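Local coordinates for MmoQ (Methylococcus capsulatus, PDB 3P3Q), which probably makes cyclic di-GMP from GTP through its GGDEF domain, as a response regulator whose HDOD domain is the part held here, at residues V25-L30 against V69-V74. The protein carries 4 engineered substitutions. Numbering follows the deposited sequence.
Sequences VTAEAL and VGLPAV
Leu71 reaches from the first turn of helix 71-79 to the start of helix 27-34. Its CB points toward the 25-30 segment, and CG lies anti to the backbone N (chi1 -177°), which carries the fork of the side chain the same way. The two methyls then part. Leu71 CD1 meets Leu30 CD2 at 3.4 Å. It also lies against Ala27, with Leu71 CD1 3.9 Å from Ala27 CA. CD2 goes to the backbone where the loop passes into the helix. Leu71 CD2 packs 3.6 Å from Val25 O and 3.8 Å from Ala27 N. Val25 CG1 lies 4.2 Å from Leu71 CD2. One turn further along, Val74 CG1 meets Leu30 CD2 at 4.2 Å. The helix end beside CD2 is capped: Thr26 is the N-cap, and Thr26 OG1 accepts from Ala29 N at 3.0 Å. Around the contact, Leu19 of helix 10-21 touches Val25 and Leu30, and Ile66 of helix 62-69 touches Ala27 and Val74. The contact thus joins two helix starts within the all-helical HDOD domain. Cut back to an alanine, Leu71 would lose both methyls, which would probably open a gap between the two helix starts and leave Leu30 CD2 without its nearest methyl partner across the contact. The side chains that meet are all aliphatic, so van der Waals packing joins the segments, without directional bonds between them.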
loop_
_atom_site.group_PDB
_atom_site.type_symbol
_atom_site.label_atom_id
_atom_site.label_comp_id
_atom_site.label_asym_id
_atom_site.label_seq_id
_atom_site.Cartn_x
_atom_site.Cartn_y
_atom_site.Cartn_z
ATOM N N VAL A 25 -5.180 12.856 -21.937
ATOM C CA VAL A 25 -4.881 11.840 -20.924
ATOM C C VAL A 25 -6.011 10.805 -20.813
ATOM O O VAL A 25 -7.189 11.134 -20.981
ATOM C CB VAL A 25 -4.605 12.459 -19.526
ATOM C CG1 VAL A 25 -5.878 13.020 -18.918
ATOM C CG2 VAL A 25 -4.005 11.414 -18.599
ATOM N N THR A 26 -5.653 9.554 -20.543
ATOM C CA THR A 26 -6.670 8.522 -20.382
ATOM C C THR A 26 -6.757 8.087 -18.936
ATOM O O THR A 26 -5.822 8.299 -18.158
ATOM C CB THR A 26 -6.387 7.302 -21.260
ATOM O OG1 THR A 26 -5.194 6.669 -20.806
ATOM C CG2 THR A 26 -6.208 7.724 -22.730
ATOM N N ALA A 27 -7.876 7.476 -18.574
ATOM C CA ALA A 27 -8.042 6.958 -17.222
ATOM C C ALA A 27 -7.174 5.724 -17.001
ATOM O O ALA A 27 -6.587 5.537 -15.941
ATOM C CB ALA A 27 -9.486 6.636 -16.963
ATOM N N GLU A 28 -7.099 4.873 -18.010
ATOM C CA GLU A 28 -6.297 3.671 -17.892
ATOM C C GLU A 28 -4.829 4.064 -17.676
ATOM O O GLU A 28 -4.128 3.473 -16.860
ATOM C CB GLU A 28 -6.451 2.819 -19.149
ATOM C CG GLU A 28 -6.499 1.321 -18.888
ATOM C CD GLU A 28 -7.753 0.888 -18.144
ATOM O OE1 GLU A 28 -8.868 1.326 -18.516
ATOM O OE2 GLU A 28 -7.620 0.104 -17.183
ATOM N N ALA A 29 -4.370 5.075 -18.404
ATOM C CA ALA A 29 -2.969 5.445 -18.338
ATOM C C ALA A 29 -2.615 6.111 -16.999
ATOM O O ALA A 29 -1.513 5.947 -16.480
ATOM C CB ALA A 29 -2.616 6.352 -19.488
ATOM N N LEU A 30 -3.560 6.868 -16.459
ATOM C CA LEU A 30 -3.387 7.543 -15.181
ATOM C C LEU A 30 -3.415 6.507 -14.057
ATOM O O LEU A 30 -2.592 6.542 -13.141
ATOM C CB LEU A 30 -4.512 8.563 -15.008
ATOM C CG LEU A 30 -4.209 9.896 -14.338
ATOM C CD1 LEU A 30 -2.817 10.378 -14.697
ATOM C CD2 LEU A 30 -5.260 10.907 -14.728
ATOM N N VAL A 69 -15.301 9.104 -9.645
ATOM C CA VAL A 69 -15.202 10.526 -9.333
ATOM C C VAL A 69 -14.915 11.322 -10.582
ATOM O O VAL A 69 -15.042 12.543 -10.580
ATOM C CB VAL A 69 -14.136 10.813 -8.258
ATOM C CG1 VAL A 69 -14.358 9.902 -7.045
ATOM C CG2 VAL A 69 -12.730 10.633 -8.833
ATOM N N GLY A 70 -14.539 10.617 -11.653
ATOM C CA GLY A 70 -14.293 11.244 -12.943
ATOM C C GLY A 70 -12.838 11.627 -13.130
ATOM O O GLY A 70 -12.136 11.966 -12.173
ATOM N N LEU A 71 -12.389 11.582 -14.378
ATOM C CA LEU A 71 -10.999 11.841 -14.723
ATOM C C LEU A 71 -10.533 13.307 -14.476
ATOM O O LEU A 71 -9.384 13.540 -14.106
ATOM C CB LEU A 71 -10.742 11.375 -16.162
ATOM C CG LEU A 71 -9.345 11.447 -16.778
ATOM C CD1 LEU A 71 -8.362 10.621 -15.993
ATOM C CD2 LEU A 71 -9.436 10.930 -18.190
ATOM N N PRO A 72 -11.418 14.296 -14.672
ATOM C CA PRO A 72 -11.018 15.676 -14.321
ATOM C C PRO A 72 -10.718 15.856 -12.833
ATOM O O PRO A 72 -9.750 16.502 -12.469
ATOM C CB PRO A 72 -12.238 16.519 -14.718
ATOM C CG PRO A 72 -12.931 15.720 -15.799
ATOM C CD PRO A 72 -12.635 14.250 -15.511
ATOM N N ALA A 73 -11.542 15.290 -11.972
ATOM C CA ALA A 73 -11.215 15.283 -10.558
ATOM C C ALA A 73 -9.817 14.714 -10.304
ATOM O O ALA A 73 -9.012 15.292 -9.550
ATOM C CB ALA A 73 -12.238 14.492 -9.789
ATOM N N VAL A 74 -9.525 13.581 -10.934
ATOM C CA VAL A 74 -8.269 12.879 -10.668
ATOM C C VAL A 74 -7.077 13.609 -11.284
ATOM O O VAL A 74 -5.998 13.602 -10.713
ATOM C CB VAL A 74 -8.303 11.390 -11.139
ATOM C CG1 VAL A 74 -6.973 10.709 -10.860
ATOM C CG2 VAL A 74 -9.435 10.635 -10.453
#